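Local coordinates for protein TRAP dicarboxylate transporter, DctP subunit (Sulfurospirillum deleyianum, PDB 4OVS) that binds succinate and probably delivers it, as a periplasmic solute-binding subunit, to a TRAP transporter in the membrane, at residues A[107-112]-A[323-328]; A[96-101]-A[133-138]. One frame throughout, in Å; residues are numbered along the deposited sequence.

Contact 1: A[107-112]-A[323-328]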
loop_
_atom_site.group_PDB
_atom_site.type_symbol
_atom_site.label_atom_id
_atom_site.label_comp_id
_atom_site.label_asym_id
_atom_site.label_seq_id
_atom_site.Cartn_x
_atom_site.Cartn_y
_atom_site.Cartn_z
ATOM N N PRO A 107 -9.285 10.227 1.345
ATOM C CA PRO A 107 -9.554 9.902 2.750
ATOM C C PRO A 107 -11.007 9.498 3.012
ATOM O O PRO A 107 -11.925 10.171 2.598
ATOM C CB PRO A 107 -9.172 11.180 3.494
ATOM C CG PRO A 107 -9.049 12.246 2.459
ATOM C CD PRO A 107 -8.696 11.557 1.174
ATOM N N PHE A 108 -11.184 8.356 3.670
ATOM C CA PHE A 108 -12.497 7.838 4.024
ATOM C C PHE A 108 -13.368 7.396 2.850
ATOM O O PHE A 108 -14.566 7.245 3.019
ATOM C CB PHE A 108 -13.272 8.839 4.868
ATOM C CG PHE A 108 -12.644 9.089 6.204
ATOM C CD1 PHE A 108 -12.860 8.219 7.253
ATOM C CD2 PHE A 108 -11.809 10.167 6.397
ATOM C CE1 PHE A 108 -12.266 8.420 8.493
ATOM C CE2 PHE A 108 -11.207 10.387 7.650
ATOM C CZ PHE A 108 -11.439 9.510 8.695
ATOM N N ILE A 109 -12.772 7.131 1.693
ATOM C CA ILE A 109 -13.557 6.695 0.535
ATOM C C ILE A 109 -14.127 5.266 0.727
ATOM O O ILE A 109 -15.241 4.958 0.305
ATOM C CB ILE A 109 -12.745 6.830 -0.798
ATOM C CG1 ILE A 109 -13.638 6.550 -2.014
ATOM C CG2 ILE A 109 -11.586 5.881 -0.845
ATOM C CD1 ILE A 109 -14.136 7.768 -2.720
ATOM N N PHE A 110 -13.380 4.397 1.396
ATOM C CA PHE A 110 -13.829 3.013 1.612
ATOM C C PHE A 110 -14.396 2.859 3.037
ATOM O O PHE A 110 -13.695 3.179 4.008
ATOM C CB PHE A 110 -12.682 2.003 1.413
ATOM C CG PHE A 110 -12.151 1.916 -0.011
ATOM C CD1 PHE A 110 -12.928 1.380 -1.040
ATOM C CD2 PHE A 110 -10.896 2.363 -0.324
ATOM C CE1 PHE A 110 -12.440 1.306 -2.355
ATOM C CE2 PHE A 110 -10.408 2.304 -1.629
ATOM C CZ PHE A 110 -11.193 1.775 -2.654
ATOM N N ARG A 111 -15.628 2.348 3.159
ATOM C CA ARG A 111 -16.333 2.231 4.435
ATOM C C ARG A 111 -15.813 1.088 5.253
ATOM O O ARG A 111 -15.894 1.125 6.474
ATOM C CB ARG A 111 -17.811 1.944 4.219
ATOM C CG ARG A 111 -18.551 2.961 3.445
ATOM C CD ARG A 111 -20.032 2.695 3.509
ATOM N NE ARG A 111 -20.427 1.418 2.916
ATOM C CZ ARG A 111 -20.532 1.192 1.605
ATOM N NH1 ARG A 111 -20.237 2.138 0.715
ATOM N NH2 ARG A 111 -20.926 0.001 1.169
ATOM N N ASP A 112 -15.323 0.050 4.588
ATOM C CA ASP A 112 -14.894 -1.160 5.267
ATOM C C ASP A 112 -14.393 -2.108 4.203
ATOM O O ASP A 112 -14.319 -1.717 3.035
ATOM C CB ASP A 112 -16.008 -1.760 6.131
ATOM C CG ASP A 112 -17.320 -1.913 5.396
ATOM O OD1 ASP A 112 -17.326 -2.052 4.156
ATOM O OD2 ASP A 112 -18.374 -1.920 6.057
ATOM N N ASP A 323 -17.565 11.560 -11.527
ATOM C CA ASP A 323 -18.495 10.450 -11.608
ATOM C C ASP A 323 -17.817 9.146 -11.196
ATOM O O ASP A 323 -18.481 8.179 -10.829
ATOM C CB ASP A 323 -19.122 10.370 -13.006
ATOM C CG ASP A 323 -20.128 11.504 -13.258
ATOM O OD1 ASP A 323 -20.898 11.863 -12.318
ATOM O OD2 ASP A 323 -20.133 12.052 -14.386
ATOM N N LEU A 324 -16.491 9.120 -11.226
ATOM C CA LEU A 324 -15.772 7.924 -10.810
ATOM C C LEU A 324 -15.856 7.868 -9.285
ATOM O O LEU A 324 -16.182 6.831 -8.716
ATOM C CB LEU A 324 -14.339 7.955 -11.334
ATOM C CG LEU A 324 -13.401 6.766 -11.110
ATOM C CD1 LEU A 324 -14.087 5.436 -11.351
ATOM C CD2 LEU A 324 -12.190 6.886 -12.033
ATOM N N ILE A 325 -15.616 8.998 -8.628
ATOM C CA ILE A 325 -15.687 9.062 -7.155
ATOM C C ILE A 325 -17.103 8.688 -6.696
ATOM O O ILE A 325 -17.283 8.029 -5.689
ATOM C CB ILE A 325 -15.382 10.491 -6.628
ATOM C CG1 ILE A 325 -13.911 10.858 -6.817
ATOM C CG2 ILE A 325 -15.697 10.594 -5.156
ATOM C CD1 ILE A 325 -13.632 12.339 -6.621
ATOM N N LYS A 326 -18.111 9.106 -7.461
ATOM C CA LYS A 326 -19.509 8.844 -7.101
ATOM C C LYS A 326 -19.885 7.380 -7.275
ATOM O O LYS A 326 -20.625 6.824 -6.466
ATOM C CB LYS A 326 -20.472 9.753 -7.895
ATOM C CG LYS A 326 -20.624 11.148 -7.283
ATOM C CD LYS A 326 -21.593 12.050 -8.048
ATOM C CE LYS A 326 -21.358 13.530 -7.699
ATOM N NZ LYS A 326 -21.217 13.808 -6.215
ATOM N N LYS A 327 -19.370 6.756 -8.325
ATOM C CA LYS A 327 -19.540 5.323 -8.509
ATOM C C LYS A 327 -19.044 4.561 -7.293
ATOM O O LYS A 327 -19.711 3.649 -6.817
ATOM C CB LYS A 327 -18.753 4.851 -9.720
ATOM C CG LYS A 327 -19.586 4.080 -10.731
ATOM C CD LYS A 327 -18.749 3.563 -11.896
ATOM C CE LYS A 327 -18.287 4.692 -12.785
ATOM N NZ LYS A 327 -18.652 4.440 -14.227
ATOM N N VAL A 328 -17.855 4.920 -6.808
ATOM C CA VAL A 328 -17.316 4.279 -5.614
ATOM C C VAL A 328 -18.212 4.534 -4.429
ATOM O O VAL A 328 -18.523 3.618 -3.689
ATOM C CB VAL A 328 -15.922 4.762 -5.244
ATOM C CG1 VAL A 328 -15.528 4.160 -3.897
ATOM C CG2 VAL A 328 -14.929 4.352 -6.303
#

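Contact 2: A[96-101]-A[133-138]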
loop_
_atom_site.group_PDB
_atom_site.type_symbol
_atom_site.label_atom_id
_atom_site.label_comp_id
_atom_site.label_asym_id
_atom_site.label_seq_id
_atom_site.Cartn_x
_atom_site.Cartn_y
_atom_site.Cartn_z
ATOM N N SER A 96 1.414 8.902 -10.838
ATOM C CA SER A 96 1.998 9.733 -11.878
ATOM C C SER A 96 1.706 9.188 -13.291
ATOM O O SER A 96 1.546 9.968 -14.199
ATOM C CB SER A 96 3.501 9.939 -11.679
ATOM O OG SER A 96 4.238 8.739 -11.841
ATOM N N LEU A 97 1.647 7.864 -13.464
ATOM C CA LEU A 97 1.304 7.216 -14.732
ATOM C C LEU A 97 -0.189 7.233 -14.973
ATOM O O LEU A 97 -0.653 7.411 -16.107
ATOM C CB LEU A 97 1.745 5.743 -14.693
ATOM C CG LEU A 97 3.221 5.611 -14.345
ATOM C CD1 LEU A 97 3.656 4.160 -14.258
ATOM C CD2 LEU A 97 4.058 6.365 -15.347
ATOM N N VAL A 98 -0.940 6.976 -13.902
ATOM C CA VAL A 98 -2.403 6.929 -13.960
ATOM C C VAL A 98 -3.022 7.748 -12.845
ATOM O O VAL A 98 -3.333 7.211 -11.765
ATOM C CB VAL A 98 -2.945 5.509 -13.826
ATOM C CG1 VAL A 98 -4.473 5.527 -13.849
ATOM C CG2 VAL A 98 -2.396 4.611 -14.934
ATOM N N PRO A 99 -3.193 9.053 -13.090
ATOM C CA PRO A 99 -3.748 9.978 -12.101
ATOM C C PRO A 99 -4.981 9.454 -11.397
ATOM O O PRO A 99 -5.131 9.674 -10.181
ATOM C CB PRO A 99 -4.077 11.212 -12.929
ATOM C CG PRO A 99 -3.050 11.209 -14.017
ATOM C CD PRO A 99 -2.686 9.759 -14.276
ATOM N N GLU A 100 -5.830 8.731 -12.118
ATOM C CA GLU A 100 -7.107 8.284 -11.561
ATOM C C GLU A 100 -6.938 7.289 -10.411
ATOM O O GLU A 100 -7.846 7.108 -9.602
ATOM C CB GLU A 100 -8.014 7.673 -12.656
ATOM C CG GLU A 100 -8.441 8.646 -13.738
ATOM C CD GLU A 100 -7.439 8.734 -14.876
ATOM O OE1 GLU A 100 -7.829 9.055 -16.025
ATOM O OE2 GLU A 100 -6.248 8.485 -14.617
HETATM N N MSE A 101 -5.791 6.627 -10.349
HETATM C CA MSE A 101 -5.564 5.679 -9.266
HETATM C C MSE A 101 -5.616 6.412 -7.922
HETATM O O MSE A 101 -5.742 5.787 -6.869
HETATM C CB MSE A 101 -4.229 4.980 -9.427
HETATM C CG MSE A 101 -4.057 3.778 -8.510
HETATM SE SE MSE A 101 -5.062 2.210 -9.079
HETATM C CE MSE A 101 -4.046 1.876 -10.688
ATOM N N SER A 133 -2.775 -1.088 -17.729
ATOM C CA SER A 133 -2.425 -1.897 -18.875
ATOM C C SER A 133 -2.031 -1.038 -20.083
ATOM O O SER A 133 -1.157 -1.424 -20.842
ATOM C CB SER A 133 -3.581 -2.828 -19.233
ATOM O OG SER A 133 -3.823 -3.706 -18.144
ATOM N N LYS A 134 -2.660 0.117 -20.264
ATOM C CA LYS A 134 -2.348 0.943 -21.436
ATOM C C LYS A 134 -1.005 1.657 -21.325
ATOM O O LYS A 134 -0.422 2.001 -22.339
ATOM C CB LYS A 134 -3.425 1.999 -21.694
ATOM C CG LYS A 134 -4.767 1.448 -22.081
ATOM C CD LYS A 134 -5.723 2.581 -22.402
ATOM C CE LYS A 134 -5.752 3.629 -21.286
ATOM N NZ LYS A 134 -6.966 4.517 -21.329
ATOM N N LYS A 135 -0.533 1.903 -20.098
ATOM C CA LYS A 135 0.744 2.576 -19.900
ATOM C C LYS A 135 1.919 1.595 -19.905
ATOM O O LYS A 135 2.996 1.918 -19.428
ATOM C CB LYS A 135 0.752 3.324 -18.568
ATOM C CG LYS A 135 -0.430 4.248 -18.347
ATOM C CD LYS A 135 -0.503 5.352 -19.371
ATOM C CE LYS A 135 0.773 6.158 -19.377
ATOM N NZ LYS A 135 0.659 7.325 -20.280
ATOM N N GLY A 136 1.700 0.378 -20.380
ATOM C CA GLY A 136 2.804 -0.537 -20.621
ATOM C C GLY A 136 3.203 -1.469 -19.494
ATOM O O GLY A 136 4.381 -1.778 -19.349
ATOM N N PHE A 137 2.235 -1.920 -18.692
ATOM C CA PHE A 137 2.467 -2.978 -17.706
ATOM C C PHE A 137 1.426 -4.048 -17.867
ATOM O O PHE A 137 0.348 -3.797 -18.387
ATOM C CB PHE A 137 2.398 -2.430 -16.274
ATOM C CG PHE A 137 3.460 -1.430 -15.977
ATOM C CD1 PHE A 137 4.748 -1.841 -15.734
ATOM C CD2 PHE A 137 3.183 -0.069 -15.987
ATOM C CE1 PHE A 137 5.739 -0.924 -15.478
ATOM C CE2 PHE A 137 4.165 0.842 -15.747
ATOM C CZ PHE A 137 5.451 0.417 -15.481
ATOM N N VAL A 138 1.733 -5.258 -17.432
ATOM C CA VAL A 138 0.711 -6.274 -17.378
ATOM C C VAL A 138 0.106 -6.222 -15.975
ATOM O O VAL A 138 0.768 -6.553 -15.004
ATOM C CB VAL A 138 1.290 -7.649 -17.591
ATOM C CG1 VAL A 138 0.164 -8.675 -17.714
ATOM C CG2 VAL A 138 2.195 -7.630 -18.780
#

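Contact 1: A[107-112]-A[323-328]
The C-terminal helix 317-330 sets I325 and V328, neighbours one turn apart on a single face, against I109 and F110 of the loop that runs into helix 113-120. I109 and V328 point at each other. The CG1 of I109 stands opposite the backbone N (chi1 -172°), which directs the ethyl arm at the helix, and chi2 of 100° lies well off a staggered value, turning CD1 into the step between the two helix residues. Across that step I109 CG1 meets V328 CG1 at 3.6 Å, and I109 CD1 lies 4.0 Å from I325 CG2. I109 crosses both side chains at about a right angle, and no hydrogen bond spans the two segments. V328 CG1 is shared: one side meets I109, while F110 CE1 approaches obliquely at 4.5 Å, a looser touch. In this two-lobed, type II periplasmic-binding-protein fold the contact packs the last helix against the loop leading into helix 113-120, whose L116 and V119 pack on the F110 ring. Polar groups fasten the same joint from outside the apolar patch. D112 is the N-cap of helix 113-120, its OD1 bonded to H115 N. The H115 ring bridges the two segments, ND1 bonding to R111 N and NE2 to V328 O, a pairing consistent with a neutral imidazole protonated on NE2. R111 NH2 holds V331 O, beyond the end of helix 317-330. On the far side of the loop, F108 packs on W305, Q306 and E310 of helix 299-310.

Contact 2: A[96-101]-A[133-138]
K135, just past helix 123-134, folds its chain back over the loop 96-101. Chi1, chi2 and chi3 all lie near -60° (chi2 -62°), curling the methylenes over the backbone of L97: K135 CE sits 3.8 Å from L97 O and K135 CG 3.9 Å from the same oxygen, contacts of carbon rather than hydrogen bonds. K135 CG also lies 4.0 Å from V98 CG2. The K135 carbonyl O is taken by K80 NZ. G136 follows in a left-handed backbone conformation (phi 91°) between helix and strand; its N makes a weak, 3.4 Å hydrogen bond to S133 O. F137 comes next, its CB directed at the loop, and L97 CD1 meets F137 CE2 obliquely at 3.7 Å, the two side chains crossing at about a right angle. L79 and I239 also pack on this ring. V98 rests on K131 and V132, and E100 OE1 forms a salt bridge with K131 NZ, so from V98 to E100 the loop runs back along helix 123-134. The result is a helix-to-strand turn, from helix 123-134 to the long strand 137-152 of the solute-binding fold, covered by the loop that follows the succinate-binding K93.

From the N terminus, the chain passes strand 86-87 and enters the long loop that holds 96-101 and then 107-112, the first halves of contacts 2 and 1. Helices 113-120 and 123-134 follow, and at 133-138 contact 2 closes a loop of 31 intervening residues, joining the loop to the start of strand 137-152. Contact 1 closes only at 323-328, after 210 residues, bringing the C-terminal helix 317-330 back onto the same loop. The segments alternate, so the two contacts cross rather than nest. Their centres are 20 Å apart, yet they meet directly where L324 CD2 lies 4.3 Å from E100 CB. Helix 123-134 is common ground: V124 receives L324 and K327, while L128 touches E100.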